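Local atomic coordinates of DUF1611 domain-containing protein (Anabaena variabilis, PDB entry 2OBN), a protein that is of unknown function but pairs a Rossmann-like domain with a P-loop NTPase-like domain, which suggests, without proof, nucleotide binding. Residues E136-A147 / V206-Q217; E172-W182 / V334-D344. The protein carries 2 engineered substitutions. All coordinates share one frame; numbering follows the deposited sequence.

Overall arrangement
Both contacts join segments far apart in sequence within the P-loop NTPase-like part of the chain, but by different means. In interaction 1 the loop that leads from strand 130-132, at the edge of one parallel sheet, to strand 153-159, inside the other, is laid along helix 208-222 and held by a carboxylate near each end and apolar packing between. Interaction 2 packs helix 166-179 against the C-terminal helical turns with an apolar core and an arginine at its border. Their centres lie 29 Å apart and their nearest atoms about 16 Å, so they do not touch. Tetraethylene glycol, probably from crystallisation, lies at interaction 1, where the second subunit also approaches.

Interaction 1 (E136-A147 / V206-Q217); sequences EPANLDVASGAA and VRVDFAAGAVEQ. With PG4 (tetraethylene glycol), chain H.
E136 and R207 meet side-on where the connection between the two parallel α/β sheets, the Rossmann-like and the P-loop NTPase-like, begins its run along helix 208-222. The two side chains cross at about a right angle, their carboxylate and guanidinium planes 45° apart. R207 NE donates to E136 OE1 (3.1 Å) and R207 NH2 to E136 OE2 (3.0 Å), both oxygens lying close to the guanidinium plane. The backbone N of R207 reaches E136 OE1 as well, from the opposite face of the carboxylate to NE, so three bonds fix its rotation. CG anti to the backbone N (chi1 -178°) and an extended chain carry the E136 carboxylate to R207. F210 CE2 lies over one face of the guanidinium and C8 of tetraethylene glycol over the other; H111 of the second subunit meets the F210 ring.

Further along, L140 lies over the helix, its CD1 3.9 Å from both F210 CB and A214 CB, while CD2 rests on A214 CA. Next, G213 lets the loop come close: its CA points a hydrogen at D141 O (3.4 Å), and A143 CB sits on A212 CB at 3.7 Å. Water 2 accepts from A143 N and G213 N and lies 2.7 Å from D209 O.

The far end turns on E216, extended like E136 but reaching from helix to loop. Its OE2 accepts from two backbone nitrogens that approach from opposite faces of the carboxylate: S144 N on the syn side, and A146 N, at 2.9 Å, on the anti side.

Interaction 2 (E172-W182 / V334-D344); sequences ELHWAAKLRGW and VVRFGADVLLD
The C-terminal half of helix 166-179 packs across the first turns of helix 340-347, the short segments crossing at -77° with axes 9.4 Å apart. L343 fills the middle: its CD2 lies 3.5 Å from A177 N and also touches A176 CB and, at 4.0 Å, CZ3 of W182. From one turn earlier, L173 rests CD2 against both A339 CB and L342 CB. A339 CB in turn faces the carbonyl of E172, whose CB meets V334 CG2.

These helices belong to the α/β fold of the P-loop NTPase-like domain, built on a parallel sheet; from helix 166-179, L173 and A177 also touch H230 on strand 228-231. That helix closes in a Schellman motif, with W182 N bonded to A177 O and G181, at positive phi, as C-prime.

Just past the helical residues, R180 bends at chi3 (59°) and lies alongside L343, running the opposite way, to bring its guanidinium to two aspartates. NH1 and NH2 both grip D344 OD1 end-on, each at 2.9 Å, and NH1 also donates to D340 OD1 (3.2 Å). Both oxygens sit in the guanidinium plane, yet the aspartate carboxylates stand steeply to it, so NH1 meets D340 OD1 from above the carboxylate plane.

Interaction 1 (E136-A147 / V206-Q217)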
loop_
_atom_site.group_PDB
_atom_site.type_symbol
_atom_site.label_atom_id
_atom_site.label_comp_id
_atom_site.label_asym_id
_atom_site.label_seq_id
_atom_site.Cartn_x
_atom_site.Cartn_y
_atom_site.Cartn_z
ATOM N N GLU B 136 6.081 10.358 6.296
ATOM C CA GLU B 136 4.834 9.764 6.774
ATOM C C GLU B 136 4.260 10.521 7.973
ATOM O O GLU B 136 5.002 10.887 8.881
ATOM C CB GLU B 136 5.081 8.292 7.143
ATOM C CG GLU B 136 3.855 7.545 7.601
ATOM C CD GLU B 136 4.095 6.064 7.835
ATOM O OE1 GLU B 136 4.731 5.393 6.989
ATOM O OE2 GLU B 136 3.590 5.565 8.861
ATOM N N PRO B 137 2.941 10.776 7.982
ATOM C CA PRO B 137 2.391 11.426 9.176
ATOM C C PRO B 137 2.593 10.583 10.440
ATOM O O PRO B 137 2.709 9.351 10.376
ATOM C CB PRO B 137 0.898 11.545 8.864
ATOM C CG PRO B 137 0.788 11.416 7.390
ATOM C CD PRO B 137 1.904 10.525 6.968
ATOM N N ALA B 138 2.642 11.250 11.578
ATOM C CA ALA B 138 2.828 10.572 12.848
ATOM C C ALA B 138 1.526 9.979 13.394
ATOM O O ALA B 138 0.426 10.398 13.029
ATOM C CB ALA B 138 3.396 11.554 13.862
ATOM N N ASN B 139 1.689 9.016 14.296
ATOM C CA ASN B 139 0.583 8.404 15.032
ATOM C C ASN B 139 -0.487 7.766 14.169
ATOM O O ASN B 139 -1.680 7.939 14.419
ATOM C CB ASN B 139 -0.057 9.438 15.979
ATOM C CG ASN B 139 0.962 10.087 16.917
ATOM O OD1 ASN B 139 0.936 11.302 17.123
ATOM N ND2 ASN B 139 1.877 9.281 17.469
ATOM N N LEU B 140 -0.063 7.027 13.156
ATOM C CA LEU B 140 -1.000 6.326 12.312
ATOM C C LEU B 140 -1.354 5.007 12.971
ATOM O O LEU B 140 -0.554 4.436 13.713
ATOM C CB LEU B 140 -0.413 6.083 10.934
ATOM C CG LEU B 140 -0.196 7.349 10.106
ATOM C CD1 LEU B 140 0.370 6.968 8.748
ATOM C CD2 LEU B 140 -1.509 8.145 9.955
ATOM N N ASP B 141 -2.579 4.551 12.732
ATOM C CA ASP B 141 -3.036 3.277 13.265
ATOM C C ASP B 141 -3.652 2.549 12.083
ATOM O O ASP B 141 -3.624 3.070 10.964
ATOM C CB ASP B 141 -4.059 3.481 14.388
ATOM C CG ASP B 141 -4.044 2.344 15.416
ATOM O OD1 ASP B 141 -3.233 1.395 15.267
ATOM O OD2 ASP B 141 -4.843 2.400 16.381
ATOM N N VAL B 142 -4.170 1.343 12.314
ATOM C CA VAL B 142 -4.822 0.584 11.260
ATOM C C VAL B 142 -6.242 1.152 11.114
ATOM O O VAL B 142 -6.863 1.545 12.103
ATOM C CB VAL B 142 -4.783 -0.933 11.555
ATOM C CG1 VAL B 142 -5.554 -1.713 10.489
ATOM C CG2 VAL B 142 -3.321 -1.405 11.593
ATOM N N ALA B 143 -6.731 1.247 9.879
ATOM C CA ALA B 143 -8.078 1.782 9.640
ATOM C C ALA B 143 -9.142 0.739 9.978
ATOM O O ALA B 143 -8.889 -0.469 9.884
ATOM C CB ALA B 143 -8.223 2.221 8.228
ATOM N N SER B 144 -10.330 1.215 10.349
ATOM C CA SER B 144 -11.436 0.339 10.741
ATOM C C SER B 144 -12.752 0.646 10.018
ATOM O O SER B 144 -13.815 0.200 10.464
ATOM C CB SER B 144 -11.663 0.471 12.253
ATOM O OG SER B 144 -12.138 1.769 12.574
ATOM N N GLY B 145 -12.689 1.381 8.909
ATOM C CA GLY B 145 -13.895 1.781 8.188
ATOM C C GLY B 145 -14.749 2.828 8.916
ATOM O O GLY B 145 -15.941 2.969 8.616
ATOM N N ALA B 146 -14.131 3.586 9.834
ATOM C CA ALA B 146 -14.825 4.595 10.660
ATOM C C ALA B 146 -15.446 5.737 9.882
ATOM O O ALA B 146 -16.348 6.383 10.395
ATOM C CB ALA B 146 -13.883 5.172 11.707
ATOM N N ALA B 147 -14.952 5.994 8.667
ATOM C CA ALA B 147 -15.464 7.064 7.822
ATOM C C ALA B 147 -16.888 6.809 7.327
ATOM O O ALA B 147 -17.574 7.749 6.971
ATOM C CB ALA B 147 -14.537 7.278 6.644
ATOM N N VAL B 206 3.557 6.318 2.344
ATOM C CA VAL B 206 3.123 5.724 3.615
ATOM C C VAL B 206 3.335 4.206 3.548
ATOM O O VAL B 206 3.162 3.587 2.484
ATOM C CB VAL B 206 1.635 6.030 3.921
ATOM C CG1 VAL B 206 1.179 5.329 5.221
ATOM C CG2 VAL B 206 1.408 7.535 4.037
ATOM N N ARG B 207 3.722 3.605 4.675
ATOM C CA ARG B 207 3.909 2.150 4.725
ATOM C C ARG B 207 2.564 1.476 4.498
ATOM O O ARG B 207 1.531 1.988 4.940
ATOM C CB ARG B 207 4.491 1.710 6.073
ATOM C CG ARG B 207 5.942 2.115 6.286
ATOM C CD ARG B 207 6.356 1.932 7.734
ATOM N NE ARG B 207 5.795 2.969 8.599
ATOM C CZ ARG B 207 6.019 3.073 9.910
ATOM N NH1 ARG B 207 6.768 2.191 10.551
ATOM N NH2 ARG B 207 5.470 4.060 10.598
ATOM N N VAL B 208 2.599 0.322 3.832
ATOM C CA VAL B 208 1.382 -0.423 3.469
ATOM C C VAL B 208 0.412 -0.608 4.646
ATOM O O VAL B 208 -0.776 -0.291 4.524
ATOM C CB VAL B 208 1.752 -1.765 2.775
ATOM C CG1 VAL B 208 0.603 -2.774 2.768
ATOM C CG2 VAL B 208 2.234 -1.509 1.358
ATOM N N ASP B 209 0.934 -1.064 5.774
ATOM C CA ASP B 209 0.148 -1.340 6.982
ATOM C C ASP B 209 -0.689 -0.132 7.446
ATOM O O ASP B 209 -1.801 -0.294 7.969
ATOM C CB ASP B 209 1.100 -1.711 8.143
ATOM C CG ASP B 209 0.602 -2.854 9.007
ATOM O OD1 ASP B 209 -0.391 -3.525 8.665
ATOM O OD2 ASP B 209 1.267 -3.135 10.025
ATOM N N PHE B 210 -0.150 1.072 7.268
ATOM C CA PHE B 210 -0.806 2.292 7.761
ATOM C C PHE B 210 -1.467 3.165 6.694
ATOM O O PHE B 210 -2.004 4.238 7.024
ATOM C CB PHE B 210 0.216 3.118 8.532
ATOM C CG PHE B 210 0.848 2.371 9.678
ATOM C CD1 PHE B 210 0.078 1.981 10.773
ATOM C CD2 PHE B 210 2.206 2.068 9.671
ATOM C CE1 PHE B 210 0.642 1.304 11.844
ATOM C CE2 PHE B 210 2.789 1.401 10.758
ATOM C CZ PHE B 210 1.999 1.013 11.842
ATOM N N ALA B 211 -1.458 2.692 5.448
ATOM C CA ALA B 211 -1.957 3.460 4.314
ATOM C C ALA B 211 -3.428 3.828 4.440
ATOM O O ALA B 211 -3.787 4.998 4.298
ATOM C CB ALA B 211 -1.691 2.705 2.984
ATOM N N ALA B 212 -4.272 2.828 4.698
ATOM C CA ALA B 212 -5.700 3.064 4.855
ATOM C C ALA B 212 -5.955 3.968 6.054
ATOM O O ALA B 212 -6.834 4.836 6.015
ATOM C CB ALA B 212 -6.443 1.735 5.015
ATOM N N GLY B 213 -5.169 3.771 7.108
ATOM C CA GLY B 213 -5.279 4.553 8.351
ATOM C C GLY B 213 -4.915 6.010 8.125
ATOM O O GLY B 213 -5.480 6.904 8.751
ATOM N N ALA B 214 -3.980 6.243 7.203
ATOM C CA ALA B 214 -3.558 7.596 6.865
ATOM C C ALA B 214 -4.708 8.332 6.190
ATOM O O ALA B 214 -4.908 9.511 6.412
ATOM C CB ALA B 214 -2.325 7.558 5.932
ATOM N N VAL B 215 -5.444 7.624 5.343
ATOM C CA VAL B 215 -6.592 8.213 4.636
ATOM C C VAL B 215 -7.745 8.403 5.627
ATOM O O VAL B 215 -8.329 9.479 5.706
ATOM C CB VAL B 215 -7.042 7.334 3.428
ATOM C CG1 VAL B 215 -8.292 7.907 2.765
ATOM C CG2 VAL B 215 -5.911 7.202 2.406
ATOM N N GLU B 216 -8.042 7.365 6.400
ATOM C CA GLU B 216 -9.112 7.443 7.383
ATOM C C GLU B 216 -8.914 8.624 8.340
ATOM O O GLU B 216 -9.836 9.375 8.604
ATOM C CB GLU B 216 -9.184 6.145 8.184
ATOM C CG GLU B 216 -10.322 6.086 9.145
ATOM C CD GLU B 216 -10.349 4.793 9.907
ATOM O OE1 GLU B 216 -9.492 4.606 10.794
ATOM O OE2 GLU B 216 -11.248 3.975 9.648
ATOM N N GLN B 217 -7.699 8.773 8.840
ATOM C CA GLN B 217 -7.372 9.835 9.782
ATOM C C GLN B 217 -7.679 11.232 9.232
ATOM O O GLN B 217 -8.252 12.055 9.927
ATOM C CB GLN B 217 -5.893 9.741 10.161
ATOM C CG GLN B 217 -5.505 10.530 11.366
ATOM C CD GLN B 217 -3.999 10.683 11.461
ATOM O OE1 GLN B 217 -3.364 11.251 10.551
ATOM N NE2 GLN B 217 -3.417 10.195 12.567
HETATM O O1 PG4 H . 3.114 6.771 11.562
HETATM C C1 PG4 H . 3.451 6.191 12.835
HETATM C C2 PG4 H . 2.936 4.755 12.927
HETATM O O2 PG4 H . 3.444 4.097 14.098
HETATM C C3 PG4 H . 4.488 3.125 13.908
HETATM C C4 PG4 H . 5.835 3.735 14.298
HETATM O O3 PG4 H . 6.915 3.187 13.540
HETATM C C5 PG4 H . 8.157 3.875 13.740
HETATM C C6 PG4 H . 9.048 3.799 12.501
HETATM O O4 PG4 H . 8.563 4.711 11.510
HETATM C C7 PG4 H . 9.510 5.013 10.478
HETATM C C8 PG4 H . 8.797 5.377 9.173
HETATM O O5 PG4 H . 7.763 6.343 9.406
HETATM O O HOH W 1 -4.781 6.247 11.709
HETATM O O HOH W 2 -4.182 0.941 7.878
HETATM O O HOH W 3 -12.677 4.567 7.250
#

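Interaction 2 (E172-W182 / V334-D344)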
loop_
_atom_site.group_PDB
_atom_site.type_symbol
_atom_site.label_atom_id
_atom_site.label_comp_id
_atom_site.label_asym_id
_atom_site.label_seq_id
_atom_site.Cartn_x
_atom_site.Cartn_y
_atom_site.Cartn_z
ATOM N N GLU B 172 -11.839 20.783 -9.486
ATOM C CA GLU B 172 -12.955 21.389 -10.213
ATOM C C GLU B 172 -14.281 21.031 -9.551
ATOM O O GLU B 172 -15.156 21.884 -9.461
ATOM C CB GLU B 172 -12.982 20.954 -11.688
ATOM C CG GLU B 172 -11.790 21.431 -12.552
ATOM C CD GLU B 172 -11.795 22.925 -12.869
ATOM O OE1 GLU B 172 -12.689 23.639 -12.382
ATOM O OE2 GLU B 172 -10.891 23.387 -13.609
ATOM N N LEU B 173 -14.434 19.780 -9.106
ATOM C CA LEU B 173 -15.668 19.357 -8.409
ATOM C C LEU B 173 -15.846 20.086 -7.086
ATOM O O LEU B 173 -16.962 20.385 -6.702
ATOM C CB LEU B 173 -15.723 17.837 -8.196
ATOM C CG LEU B 173 -16.007 17.026 -9.479
ATOM C CD1 LEU B 173 -15.621 15.571 -9.327
ATOM C CD2 LEU B 173 -17.475 17.149 -9.909
ATOM N N HIS B 174 -14.733 20.372 -6.415
ATOM C CA HIS B 174 -14.732 21.129 -5.166
ATOM C C HIS B 174 -15.132 22.593 -5.391
ATOM O O HIS B 174 -15.916 23.170 -4.611
ATOM C CB HIS B 174 -13.357 21.040 -4.476
ATOM C CG HIS B 174 -13.111 22.132 -3.480
ATOM N ND1 HIS B 174 -13.829 22.253 -2.307
ATOM C CD2 HIS B 174 -12.225 23.159 -3.490
ATOM C CE1 HIS B 174 -13.406 23.316 -1.645
ATOM N NE2 HIS B 174 -12.432 23.882 -2.339
ATOM N N TRP B 175 -14.582 23.202 -6.436
ATOM C CA TRP B 175 -14.920 24.586 -6.750
ATOM C C TRP B 175 -16.387 24.738 -7.173
ATOM O O TRP B 175 -17.018 25.738 -6.830
ATOM C CB TRP B 175 -13.964 25.174 -7.784
ATOM C CG TRP B 175 -12.546 25.204 -7.297
ATOM C CD1 TRP B 175 -12.126 25.513 -6.034
ATOM C CD2 TRP B 175 -11.368 24.977 -8.064
ATOM N NE1 TRP B 175 -10.767 25.448 -5.960
ATOM C CE2 TRP B 175 -10.269 25.136 -7.192
ATOM C CE3 TRP B 175 -11.129 24.653 -9.403
ATOM C CZ2 TRP B 175 -8.953 24.978 -7.609
ATOM C CZ3 TRP B 175 -9.821 24.498 -9.819
ATOM C CH2 TRP B 175 -8.748 24.664 -8.923
ATOM N N ALA B 176 -16.929 23.737 -7.871
ATOM C CA ALA B 176 -18.340 23.764 -8.301
ATOM C C ALA B 176 -19.276 23.634 -7.109
ATOM O O ALA B 176 -20.279 24.338 -7.039
ATOM C CB ALA B 176 -18.632 22.662 -9.300
ATOM N N ALA B 177 -18.963 22.726 -6.188
ATOM C CA ALA B 177 -19.773 22.572 -4.970
ATOM C C ALA B 177 -19.755 23.843 -4.116
ATOM O O ALA B 177 -20.775 24.209 -3.519
ATOM C CB ALA B 177 -19.292 21.404 -4.163
ATOM N N LYS B 178 -18.593 24.495 -4.041
ATOM C CA LYS B 178 -18.446 25.749 -3.279
ATOM C C LYS B 178 -19.266 26.876 -3.911
ATOM O O LYS B 178 -19.913 27.685 -3.213
ATOM C CB LYS B 178 -16.969 26.181 -3.215
ATOM C CG LYS B 178 -16.746 27.395 -2.320
ATOM C CD LYS B 178 -15.297 27.854 -2.234
ATOM C CE LYS B 178 -15.226 29.080 -1.302
ATOM N NZ LYS B 178 -13.870 29.694 -1.176
ATOM N N LEU B 179 -19.213 26.938 -5.234
ATOM C CA LEU B 179 -19.916 27.967 -5.991
ATOM C C LEU B 179 -21.416 27.870 -5.774
ATOM O O LEU B 179 -22.121 28.896 -5.731
ATOM C CB LEU B 179 -19.585 27.859 -7.491
ATOM C CG LEU B 179 -20.125 28.962 -8.404
ATOM C CD1 LEU B 179 -19.539 30.327 -8.091
ATOM C CD2 LEU B 179 -19.822 28.615 -9.829
ATOM N N ARG B 180 -21.894 26.640 -5.614
ATOM C CA ARG B 180 -23.315 26.391 -5.433
ATOM C C ARG B 180 -23.806 26.405 -3.995
ATOM O O ARG B 180 -24.969 26.094 -3.750
ATOM C CB ARG B 180 -23.720 25.137 -6.204
ATOM C CG ARG B 180 -23.685 25.433 -7.706
ATOM C CD ARG B 180 -23.756 24.209 -8.535
ATOM N NE ARG B 180 -24.956 23.421 -8.293
ATOM C CZ ARG B 180 -25.203 22.250 -8.877
ATOM N NH1 ARG B 180 -24.332 21.731 -9.746
ATOM N NH2 ARG B 180 -26.322 21.606 -8.595
ATOM N N GLY B 181 -22.930 26.771 -3.058
ATOM C CA GLY B 181 -23.321 26.964 -1.668
ATOM C C GLY B 181 -23.100 25.855 -0.687
ATOM O O GLY B 181 -23.525 25.964 0.461
ATOM N N TRP B 182 -22.464 24.783 -1.126
ATOM C CA TRP B 182 -22.140 23.690 -0.235
ATOM C C TRP B 182 -20.847 23.979 0.524
ATOM O O TRP B 182 -19.943 24.651 0.012
ATOM C CB TRP B 182 -21.973 22.374 -1.000
ATOM C CG TRP B 182 -23.251 21.669 -1.313
ATOM C CD1 TRP B 182 -24.027 20.989 -0.439
ATOM C CD2 TRP B 182 -23.869 21.522 -2.592
ATOM N NE1 TRP B 182 -25.108 20.443 -1.079
ATOM C CE2 TRP B 182 -25.034 20.753 -2.406
ATOM C CE3 TRP B 182 -23.552 21.959 -3.872
ATOM C CZ2 TRP B 182 -25.896 20.423 -3.457
ATOM C CZ3 TRP B 182 -24.409 21.626 -4.918
ATOM C CH2 TRP B 182 -25.564 20.864 -4.701
ATOM N N VAL B 334 -14.413 18.140 -17.202
ATOM C CA VAL B 334 -14.726 19.158 -16.183
ATOM C C VAL B 334 -13.826 20.397 -16.208
ATOM O O VAL B 334 -14.230 21.489 -15.780
ATOM C CB VAL B 334 -14.767 18.557 -14.748
ATOM C CG1 VAL B 334 -15.714 17.367 -14.705
ATOM C CG2 VAL B 334 -13.381 18.155 -14.256
ATOM N N VAL B 335 -12.609 20.215 -16.699
ATOM C CA VAL B 335 -11.649 21.301 -16.827
ATOM C C VAL B 335 -12.084 22.165 -18.000
ATOM O O VAL B 335 -12.163 23.393 -17.908
ATOM C CB VAL B 335 -10.222 20.740 -17.071
ATOM C CG1 VAL B 335 -9.229 21.840 -17.462
ATOM C CG2 VAL B 335 -9.736 19.980 -15.836
ATOM N N ARG B 336 -12.414 21.493 -19.094
ATOM C CA ARG B 336 -12.768 22.156 -20.345
ATOM C C ARG B 336 -14.164 22.757 -20.413
ATOM O O ARG B 336 -14.335 23.860 -20.947
ATOM C CB ARG B 336 -12.598 21.146 -21.475
ATOM C CG ARG B 336 -12.668 21.704 -22.856
ATOM C CD ARG B 336 -12.062 20.705 -23.820
ATOM N NE ARG B 336 -11.738 21.324 -25.096
ATOM C CZ ARG B 336 -11.042 20.739 -26.064
ATOM N NH1 ARG B 336 -10.582 19.493 -25.923
ATOM N NH2 ARG B 336 -10.806 21.412 -27.180
ATOM N N PHE B 337 -15.156 22.037 -19.893
ATOM C CA PHE B 337 -16.547 22.473 -19.990
ATOM C C PHE B 337 -17.269 22.742 -18.670
ATOM O O PHE B 337 -18.435 23.134 -18.689
ATOM C CB PHE B 337 -17.346 21.448 -20.792
ATOM C CG PHE B 337 -16.779 21.159 -22.148
ATOM C CD1 PHE B 337 -16.845 22.113 -23.162
ATOM C CD2 PHE B 337 -16.207 19.923 -22.433
ATOM C CE1 PHE B 337 -16.333 21.847 -24.426
ATOM C CE2 PHE B 337 -15.690 19.644 -23.706
ATOM C CZ PHE B 337 -15.758 20.607 -24.702
ATOM N N GLY B 338 -16.601 22.551 -17.533
ATOM C CA GLY B 338 -17.220 22.756 -16.224
ATOM C C GLY B 338 -17.589 21.445 -15.541
ATOM O O GLY B 338 -17.826 20.433 -16.192
ATOM N N ALA B 339 -17.690 21.480 -14.216
ATOM C CA ALA B 339 -17.953 20.279 -13.436
ATOM C C ALA B 339 -19.410 20.017 -13.059
ATOM O O ALA B 339 -19.690 18.964 -12.470
ATOM C CB ALA B 339 -17.105 20.319 -12.171
ATOM N N ASP B 340 -20.333 20.933 -13.375
ATOM C CA ASP B 340 -21.737 20.784 -12.908
ATOM C C ASP B 340 -22.431 19.479 -13.304
ATOM O O ASP B 340 -23.192 18.915 -12.517
ATOM C CB ASP B 340 -22.601 21.998 -13.305
ATOM C CG ASP B 340 -22.356 23.230 -12.417
ATOM O OD1 ASP B 340 -21.909 23.097 -11.261
ATOM O OD2 ASP B 340 -22.641 24.345 -12.875
ATOM N N VAL B 341 -22.174 19.014 -14.519
ATOM C CA VAL B 341 -22.729 17.743 -15.000
ATOM C C VAL B 341 -22.367 16.581 -14.054
ATOM O O VAL B 341 -23.212 15.742 -13.771
ATOM C CB VAL B 341 -22.260 17.469 -16.456
ATOM C CG1 VAL B 341 -22.484 16.028 -16.880
ATOM C CG2 VAL B 341 -22.971 18.437 -17.420
ATOM N N LEU B 342 -21.136 16.551 -13.546
ATOM C CA LEU B 342 -20.720 15.481 -12.624
ATOM C C LEU B 342 -21.060 15.775 -11.154
ATOM O O LEU B 342 -21.264 14.847 -10.367
ATOM C CB LEU B 342 -19.239 15.153 -12.804
ATOM C CG LEU B 342 -18.836 14.731 -14.219
ATOM C CD1 LEU B 342 -17.342 14.419 -14.272
ATOM C CD2 LEU B 342 -19.648 13.537 -14.732
ATOM N N LEU B 343 -21.131 17.055 -10.781
ATOM C CA LEU B 343 -21.526 17.414 -9.418
ATOM C C LEU B 343 -22.978 17.010 -9.218
ATOM O O LEU B 343 -23.322 16.452 -8.180
ATOM C CB LEU B 343 -21.338 18.899 -9.129
ATOM C CG LEU B 343 -21.780 19.322 -7.713
ATOM C CD1 LEU B 343 -21.034 18.552 -6.621
ATOM C CD2 LEU B 343 -21.569 20.817 -7.544
ATOM N N ASP B 344 -23.823 17.283 -10.213
ATOM C CA ASP B 344 -25.221 16.856 -10.165
ATOM C C ASP B 344 -25.307 15.336 -10.010
ATOM O O ASP B 344 -26.116 14.849 -9.232
ATOM C CB ASP B 344 -25.971 17.284 -11.437
ATOM C CG ASP B 344 -26.153 18.791 -11.539
ATOM O OD1 ASP B 344 -26.003 19.469 -10.513
ATOM O OD2 ASP B 344 -26.477 19.307 -12.640
HETATM O O HOH W 4 -11.087 25.007 -15.745
HETATM O O HOH W 5 -21.122 24.996 -9.887
#